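Local atomic coordinates of ribonucleoside-diphosphate reductase subunit beta (Bacillus halodurans C-125, PDB entry 2RCC), a protein that probably supplies the precursors for DNA synthesis, as the iron-binding small subunit of the enzyme that reduces ribonucleotides to deoxyribonucleotides. Residues E3-R8 with G21-K26; P278-T283 with H307-W312. One frame throughout, in Å; residues are numbered along the deposited sequence.

Interaction 1 (E3-R8 with G21-K26)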
ATOM      1  N   GLU A   3      -9.269 -11.858  24.794  1.00 46.31           N
ATOM      2  CA  GLU A   3      -9.506 -12.770  23.662  1.00 45.66           C
ATOM      3  C   GLU A   3      -8.393 -12.633  22.629  1.00 38.98           C
ATOM      4  O   GLU A   3      -7.922 -11.528  22.416  1.00 38.16           O
ATOM      5  CB  GLU A   3     -10.851 -12.436  22.975  1.00 45.82           C
ATOM      6  CG  GLU A   3     -11.017 -10.951  22.391  1.00 50.05           C
ATOM      7  CD  GLU A   3     -12.338 -10.742  21.607  1.00 49.94           C
ATOM      8  OE1 GLU A   3     -13.291 -11.534  21.801  1.00 69.61           O
ATOM      9  OE2 GLU A   3     -12.427  -9.801  20.787  1.00 42.71           O
ATOM     10  N   GLN A   4      -7.949 -13.721  22.003  1.00 32.22           N
ATOM     11  CA  GLN A   4      -6.927 -13.570  20.953  1.00 31.73           C
ATOM     12  C   GLN A   4      -7.576 -13.111  19.659  1.00 24.04           C
ATOM     13  O   GLN A   4      -8.734 -13.414  19.412  1.00 22.25           O
ATOM     14  CB  GLN A   4      -6.061 -14.811  20.755  1.00 33.39           C
ATOM     15  CG  GLN A   4      -4.930 -14.902  21.793  1.00 41.59           C
ATOM     16  CD  GLN A   4      -3.924 -15.989  21.479  1.00 39.10           C
ATOM     17  OE1 GLN A   4      -4.280 -17.058  20.974  1.00 53.93           O
ATOM     18  NE2 GLN A   4      -2.659 -15.730  21.802  1.00 50.78           N
ATOM     19  N   LEU A   5      -6.827 -12.373  18.849  1.00 21.78           N
ATOM     20  CA  LEU A   5      -7.345 -11.812  17.605  1.00 20.59           C
ATOM     21  C   LEU A   5      -7.349 -12.815  16.481  1.00 21.96           C
ATOM     22  O   LEU A   5      -6.462 -13.645  16.385  1.00 21.39           O
ATOM     23  CB  LEU A   5      -6.514 -10.623  17.140  1.00 21.04           C
ATOM     24  CG  LEU A   5      -6.421  -9.489  18.152  1.00 16.12           C
ATOM     25  CD1 LEU A   5      -5.658  -8.383  17.534  1.00 15.61           C
ATOM     26  CD2 LEU A   5      -7.778  -9.017  18.691  1.00 11.31           C
ATOM     27  N   GLN A   6      -8.342 -12.692  15.614  1.00 23.32           N
ATOM     28  CA  GLN A   6      -8.460 -13.531  14.454  1.00 24.97           C
ATOM     29  C   GLN A   6      -8.008 -12.669  13.293  1.00 21.64           C
ATOM     30  O   GLN A   6      -8.325 -11.486  13.241  1.00 20.06           O
ATOM     31  CB  GLN A   6      -9.910 -13.989  14.290  1.00 25.68           C
ATOM     32  CG  GLN A   6     -10.422 -14.826  15.446  1.00 36.43           C
ATOM     33  CD  GLN A   6      -9.654 -16.125  15.589  1.00 41.49           C
ATOM     34  OE1 GLN A   6      -9.550 -16.891  14.635  1.00 49.01           O
ATOM     35  NE2 GLN A   6      -9.100 -16.373  16.775  1.00 55.58           N
ATOM     36  N   LYS A   7      -7.195 -13.236  12.411  1.00 20.51           N
ATOM     37  CA  LYS A   7      -6.769 -12.527  11.225  1.00 18.98           C
ATOM     38  C   LYS A   7      -7.946 -12.157  10.345  1.00 18.49           C
ATOM     39  O   LYS A   7      -8.942 -12.870  10.319  1.00 20.05           O
ATOM     40  CB  LYS A   7      -5.767 -13.351  10.384  1.00 21.03           C
ATOM     41  CG  LYS A   7      -4.310 -13.311  10.852  1.00 20.53           C
ATOM     42  CD  LYS A   7      -3.443 -14.190   9.982  1.00 18.63           C
ATOM     43  CE  LYS A   7      -1.977 -14.284  10.469  1.00 27.41           C
ATOM     44  N   ARG A   8      -7.806 -11.050   9.615  1.00 15.49           N
ATOM     45  CA  ARG A   8      -8.810 -10.628   8.645  1.00 16.17           C
ATOM     46  C   ARG A   8      -8.991 -11.681   7.559  1.00 15.98           C
ATOM     47  O   ARG A   8      -8.018 -12.171   6.969  1.00 15.07           O
ATOM     48  CB  ARG A   8      -8.396  -9.335   7.980  1.00 15.36           C
ATOM     49  CG  ARG A   8      -9.304  -8.842   6.834  1.00 17.01           C
ATOM     50  CD  ARG A   8      -8.838  -7.546   6.233  1.00 17.22           C
ATOM     51  NE  ARG A   8      -7.484  -7.579   5.669  1.00 17.45           N
ATOM     52  CZ  ARG A   8      -6.368  -7.171   6.277  1.00 19.16           C
ATOM     53  NH1 ARG A   8      -6.359  -6.608   7.476  1.00 16.52           N
ATOM     54  NH2 ARG A   8      -5.223  -7.270   5.644  1.00 18.89           N
ATOM     55  N   GLY A  21     -16.373  -3.752  13.344  1.00 17.15           N
ATOM     56  CA  GLY A  21     -15.403  -3.636  14.426  1.00 16.39           C
ATOM     57  C   GLY A  21     -14.007  -3.668  13.878  1.00 15.46           C
ATOM     58  O   GLY A  21     -13.746  -4.340  12.899  1.00 17.23           O
ATOM     59  N   ILE A  22     -13.112  -2.943  14.518  1.00 19.06           N
ATOM     60  CA  ILE A  22     -11.710  -2.815  14.099  1.00 20.28           C
ATOM     61  C   ILE A  22     -10.907  -4.111  14.297  1.00 17.35           C
ATOM     62  O   ILE A  22     -10.067  -4.431  13.465  1.00 17.08           O
ATOM     63  CB  ILE A  22     -10.996  -1.628  14.878  1.00 20.03           C
ATOM     64  CG1 ILE A  22     -11.582  -0.277  14.501  1.00 24.48           C
ATOM     65  CG2 ILE A  22      -9.502  -1.573  14.588  1.00 21.16           C
ATOM     66  CD1 ILE A  22     -11.064   0.844  15.431  1.00 22.36           C
ATOM     67  N   LEU A  23     -11.148  -4.827  15.398  1.00 15.14           N
ATOM     68  CA  LEU A  23     -10.496  -6.096  15.694  1.00 15.01           C
ATOM     69  C   LEU A  23     -11.567  -7.113  16.027  1.00 15.98           C
ATOM     70  O   LEU A  23     -12.530  -6.783  16.705  1.00 12.62           O
ATOM     71  CB  LEU A  23      -9.541  -5.960  16.879  1.00 16.39           C
ATOM     72  CG  LEU A  23      -8.386  -4.984  16.825  1.00 10.76           C
ATOM     73  CD1 LEU A  23      -7.696  -4.890  18.214  1.00 14.12           C
ATOM     74  CD2 LEU A  23      -7.379  -5.330  15.723  1.00 12.37           C
ATOM     75  N   ASN A  24     -11.411  -8.348  15.567  1.00 18.52           N
ATOM     76  CA  ASN A  24     -12.415  -9.376  15.760  1.00 13.88           C
ATOM     77  C   ASN A  24     -13.836  -8.954  15.307  1.00 16.59           C
ATOM     78  O   ASN A  24     -14.809  -9.407  15.866  1.00 16.32           O
ATOM     79  CB  ASN A  24     -12.376  -9.917  17.219  1.00 18.00           C
ATOM     80  CG  ASN A  24     -11.240 -10.894  17.450  1.00 15.50           C
ATOM     81  OD1 ASN A  24     -10.626 -11.398  16.499  1.00 17.18           O
ATOM     82  ND2 ASN A  24     -10.987 -11.217  18.719  1.00 18.57           N
ATOM     83  N   GLY A  25     -13.943  -8.151  14.240  1.00 13.44           N
ATOM     84  CA  GLY A  25     -15.234  -7.763  13.701  1.00 15.17           C
ATOM     85  C   GLY A  25     -15.554  -8.612  12.491  1.00 16.23           C
ATOM     86  O   GLY A  25     -14.856  -9.582  12.191  1.00 15.82           O
ATOM     87  N   LYS A  26     -16.592  -8.202  11.768  1.00 17.74           N
ATOM     88  CA  LYS A  26     -17.013  -8.857  10.540  1.00 15.99           C
ATOM     89  C   LYS A  26     -16.926  -7.818   9.438  1.00 15.99           C
ATOM     90  O   LYS A  26     -17.321  -6.671   9.653  1.00 15.73           O
ATOM     91  CB  LYS A  26     -18.443  -9.349  10.659  1.00 19.92           C
ATOM     92  CG  LYS A  26     -18.670 -10.400  11.723  1.00 21.76           C
ATOM     93  CD  LYS A  26     -18.077 -11.744  11.321  1.00 31.98           C
ATOM     94  CE  LYS A  26     -18.590 -12.859  12.259  1.00 31.38           C
TER
HETATM   95  O   HOH W   1      -8.863  -9.184  14.581  1.00 20.81           O
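Asn24 reaches across to the N-terminal loop, residues 3-8, with both ends of its amide. Asn24 ND2 donates to Glu3 OE2 at 2.9 Å and to Gln4 O at 3.2 Å. Both bonds are nearly straight, and both acceptors lie in the plane of the Asn24 amide. The acceptors are met less squarely. The amide comes onto Glu3 OE2 from above the carboxylate plane, and the two flat groups stand 75° apart. At Gln4 O the donor also lies above the carbonyl plane. On the other branch, Asn24 OD1 accepts from Gln6 N at 2.8 Å, in its own carbonyl plane. Three bonds from one amide fix its rotation and tell OD1 from ND2. Glu3 CG lies between its backbone N and carbonyl carbon (chi1 59°). The extended chain then carries OE2 to Asn24 ND2. A water accepts from Asn24 N and lies 2.7 Å from Gln6 O, to which it can donate, which adds a bridge between the two backbones. On the buried side Leu5 CD1 packs on Leu23 CD2 at 3.9 Å, and Leu5 CD2 lies against Asn24 ND2. Leu5 also touches Pro172, and Leu23 touches Phe175, both on helix 172-187. The contact is loop-to-loop packing, an asparagine side chain bridging backbone and carboxylate in the N-terminal extension ahead of the helical ferritin-like fold.

Interaction 2 (P278-T283 with H307-W312)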
ATOM      1  N   PRO A 278      20.887  22.750  22.926  1.00 20.27           N
ATOM      2  CA  PRO A 278      20.398  21.452  23.394  1.00 21.97           C
ATOM      3  C   PRO A 278      19.269  21.495  24.430  1.00 21.18           C
ATOM      4  O   PRO A 278      18.420  20.626  24.395  1.00 20.90           O
ATOM      5  CB  PRO A 278      21.652  20.781  23.955  1.00 24.11           C
ATOM      6  CG  PRO A 278      22.634  21.838  24.147  1.00 22.91           C
ATOM      7  CD  PRO A 278      22.326  22.945  23.202  1.00 21.32           C
ATOM      8  N   GLU A 279      19.237  22.504  25.307  1.00 19.63           N
ATOM      9  CA  GLU A 279      18.174  22.618  26.300  1.00 19.67           C
ATOM     10  C   GLU A 279      16.810  22.897  25.600  1.00 19.56           C
ATOM     11  O   GLU A 279      15.765  22.318  25.956  1.00 18.56           O
ATOM     12  CB  GLU A 279      18.541  23.662  27.382  1.00 21.16           C
ATOM     13  CG  GLU A 279      19.734  23.253  28.300  1.00 33.44           C
ATOM     14  CD  GLU A 279      21.149  23.278  27.642  1.00 44.16           C
ATOM     15  OE1 GLU A 279      21.357  23.970  26.609  1.00 44.31           O
ATOM     16  OE2 GLU A 279      22.062  22.592  28.171  1.00 53.52           O
ATOM     17  N   ASP A 280      16.842  23.765  24.586  1.00 17.51           N
ATOM     18  CA  ASP A 280      15.670  24.071  23.779  1.00 17.10           C
ATOM     19  C   ASP A 280      15.190  22.848  23.001  1.00 17.19           C
ATOM     20  O   ASP A 280      13.991  22.652  22.885  1.00 17.47           O
ATOM     21  CB  ASP A 280      15.951  25.179  22.738  1.00 16.09           C
ATOM     22  CG  ASP A 280      16.056  26.601  23.346  1.00 22.04           C
ATOM     23  OD1 ASP A 280      15.597  26.859  24.483  1.00 22.71           O
ATOM     24  OD2 ASP A 280      16.598  27.471  22.637  1.00 22.29           O
HETATM   25  N   MSE A 281      16.117  22.052  22.461  1.00 16.54           N
HETATM   26  CA  MSE A 281      15.750  20.838  21.750  1.00 18.76           C
HETATM   27  C   MSE A 281      15.099  19.812  22.680  1.00 18.09           C
HETATM   28  O   MSE A 281      14.145  19.158  22.302  1.00 16.27           O
HETATM   29  CB  MSE A 281      16.986  20.184  21.082  1.00 20.15           C
HETATM   30  CG  MSE A 281      16.644  18.980  20.190  1.00 18.88           C
HETATM   31 SE   MSE A 281      15.610  19.433  18.645  0.75 16.17          SE
HETATM   32  CE  MSE A 281      17.105  19.769  17.442  1.00 18.76           C
ATOM     33  N   GLU A 282      15.651  19.643  23.873  1.00 19.02           N
ATOM     34  CA  GLU A 282      15.108  18.698  24.823  1.00 20.76           C
ATOM     35  C   GLU A 282      13.694  19.119  25.228  1.00 21.60           C
ATOM     36  O   GLU A 282      12.813  18.265  25.276  1.00 24.29           O
ATOM     37  CB  GLU A 282      16.080  18.491  25.999  1.00 21.29           C
ATOM     38  CG  GLU A 282      17.307  17.704  25.490  1.00 23.57           C
ATOM     39  CD  GLU A 282      18.328  17.355  26.531  1.00 25.49           C
ATOM     40  OE1 GLU A 282      18.148  17.715  27.692  1.00 43.65           O
ATOM     41  OE2 GLU A 282      19.344  16.729  26.150  1.00 31.25           O
ATOM     42  N   THR A 283      13.475  20.419  25.440  1.00 20.30           N
ATOM     43  CA  THR A 283      12.146  20.940  25.759  1.00 20.84           C
ATOM     44  C   THR A 283      11.194  20.685  24.590  1.00 18.21           C
ATOM     45  O   THR A 283      10.051  20.341  24.814  1.00 17.10           O
ATOM     46  CB  THR A 283      12.168  22.416  26.098  1.00 18.45           C
ATOM     47  OG1 THR A 283      13.139  22.643  27.118  1.00 20.48           O
ATOM     48  CG2 THR A 283      10.785  22.931  26.585  1.00 21.04           C
ATOM     49  N   HIS A 307       4.675  25.511  26.257  1.00 44.68           N
ATOM     50  CA  HIS A 307       5.073  26.153  24.990  1.00 45.53           C
ATOM     51  C   HIS A 307       6.278  25.477  24.342  1.00 45.57           C
ATOM     52  O   HIS A 307       7.050  24.779  25.004  1.00 46.59           O
ATOM     53  CB  HIS A 307       5.406  27.628  25.233  1.00 46.14           C
ATOM     54  CG  HIS A 307       4.348  28.365  25.997  1.00 50.88           C
ATOM     55  ND1 HIS A 307       3.176  28.804  25.416  1.00 57.10           N
ATOM     56  CD2 HIS A 307       4.289  28.748  27.295  1.00 59.67           C
ATOM     57  CE1 HIS A 307       2.436  29.415  26.325  1.00 57.35           C
ATOM     58  NE2 HIS A 307       3.088  29.398  27.474  1.00 58.77           N
ATOM     59  N   ASN A 308       6.423  25.692  23.038  1.00 46.41           N
ATOM     60  CA  ASN A 308       7.543  25.162  22.257  1.00 45.97           C
ATOM     61  C   ASN A 308       8.600  26.258  22.204  1.00 46.37           C
ATOM     62  O   ASN A 308       8.358  27.289  21.566  1.00 45.98           O
ATOM     63  CB  ASN A 308       7.097  24.789  20.839  1.00 45.18           C
ATOM     64  CG  ASN A 308       8.257  24.353  19.942  1.00 45.13           C
ATOM     65  OD1 ASN A 308       9.381  24.087  20.392  1.00 46.43           O
ATOM     66  ND2 ASN A 308       7.977  24.271  18.665  1.00 42.18           N
ATOM     67  N   PRO A 309       9.787  26.027  22.822  1.00 46.99           N
ATOM     68  CA  PRO A 309      10.801  27.078  22.831  1.00 45.30           C
ATOM     69  C   PRO A 309      11.546  27.293  21.516  1.00 45.68           C
ATOM     70  O   PRO A 309      12.127  28.355  21.352  1.00 49.90           O
ATOM     71  CB  PRO A 309      11.764  26.636  23.931  1.00 46.19           C
ATOM     72  CG  PRO A 309      11.619  25.226  24.036  1.00 46.44           C
ATOM     73  CD  PRO A 309      10.278  24.814  23.503  1.00 48.15           C
HETATM   74  N   MSE A 310      11.558  26.321  20.608  1.00 44.62           N
HETATM   75  CA  MSE A 310      12.176  26.526  19.283  1.00 42.81           C
HETATM   76  C   MSE A 310      11.168  27.165  18.362  1.00 41.88           C
HETATM   77  O   MSE A 310      10.611  26.512  17.467  1.00 39.12           O
HETATM   78  CB  MSE A 310      12.745  25.235  18.698  1.00 43.08           C
HETATM   79  CG  MSE A 310      14.193  25.069  19.072  1.00 39.16           C
HETATM   80 SE   MSE A 310      14.681  23.278  18.858  0.75 39.15          SE
HETATM   81  CE  MSE A 310      13.905  22.841  17.145  1.00 46.64           C
ATOM     82  N   LYS A 311      10.978  28.469  18.575  1.00 40.24           N
ATOM     83  CA  LYS A 311       9.987  29.262  17.843  1.00 40.87           C
ATOM     84  C   LYS A 311      10.092  29.083  16.317  1.00 38.50           C
ATOM     85  O   LYS A 311       9.075  28.977  15.644  1.00 38.60           O
ATOM     86  CB  LYS A 311      10.044  30.749  18.270  1.00 39.10           C
ATOM     87  N   TRP A 312      11.318  28.992  15.798  1.00 39.78           N
ATOM     88  CA  TRP A 312      11.566  28.809  14.345  1.00 41.06           C
ATOM     89  C   TRP A 312      11.000  27.542  13.706  1.00 41.56           C
ATOM     90  O   TRP A 312      10.898  27.511  12.493  1.00 47.31           O
ATOM     91  CB  TRP A 312      13.073  28.944  13.993  1.00 37.93           C
ATOM     92  CG  TRP A 312      13.972  27.931  14.623  1.00 32.70           C
ATOM     93  CD1 TRP A 312      14.694  28.092  15.745  1.00 31.03           C
ATOM     94  CD2 TRP A 312      14.231  26.594  14.169  1.00 30.42           C
ATOM     95  NE1 TRP A 312      15.392  26.956  16.038  1.00 31.93           N
ATOM     96  CE2 TRP A 312      15.126  26.015  15.080  1.00 29.12           C
ATOM     97  CE3 TRP A 312      13.806  25.838  13.076  1.00 33.23           C
ATOM     98  CZ2 TRP A 312      15.592  24.715  14.940  1.00 31.51           C
ATOM     99  CZ3 TRP A 312      14.278  24.560  12.939  1.00 33.11           C
ATOM    100  CH2 TRP A 312      15.159  24.010  13.865  1.00 24.67           C
TER
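Pro309 sets its ring against Thr283, with CG 3.5 Å from Thr283 CB and equally near CG2. Pro309 CG also lies 3.7 Å from Asp280 O. Asp280 OD1 passes alongside Pro309 CB, and Asp280 CB lies near CG of Met310. Deeper in, the selenium atoms of two selenomethionines meet, Met281 SE and Met310 SE 4.0 Å apart. Met281 starts out away from the loop, but bends at chi2 (66°) and chi3 bring its selenium round to Met310. Met310 SE also rests near the backbone at Met281 CA. The contact is therefore mainly apolar. Thr283 is held in place by its own helix. Thr283 OG1 donates to Glu279 O at 2.9 Å, and its backbone N reaches the same oxygen from the opposite face of the carbonyl plane. With OG1 turned to Glu279 O, CG2 stands anti to the backbone N and meets the proline ring. A glycine here would probably open a gap beside the Pro309 ring and leave Glu279 O without its second donor. On the loop side, Asn308 OD1 accepts from Met310 N in an Asx turn. Met310 CB sits over the rim of one face of the Trp312 ring, whose indole makes a cation-pi contact with Arg202. The start of helix 278-295 thus packs on the C-terminal loop. Helix 191-202 meets both selenomethionines through Ala195, and Phe265 of helix 244-268 packs on Met281.

Overall arrangement
Interaction 1 and interaction 2 lie on opposite sides of the centre of the chain. Their own centres are 42 Å apart, and their nearest atoms are about 30 Å apart, so they do not touch. They follow in series: the N-terminal contact closes before the C-terminal one opens. Residues 3-8 and 21-26 precede the first helix, whereas residues 307-312 follow the last. Each contact thus involves a segment near one end of the modelled chain. Both lie away from the probable iron ligands, such as Glu119 and His122, and from Tyr126. Segment 3-8 of interaction 1 also reaches the second subunit, where Arg8 makes a salt bridge with Asp94 of that subunit. Interaction 2 touches no other chain.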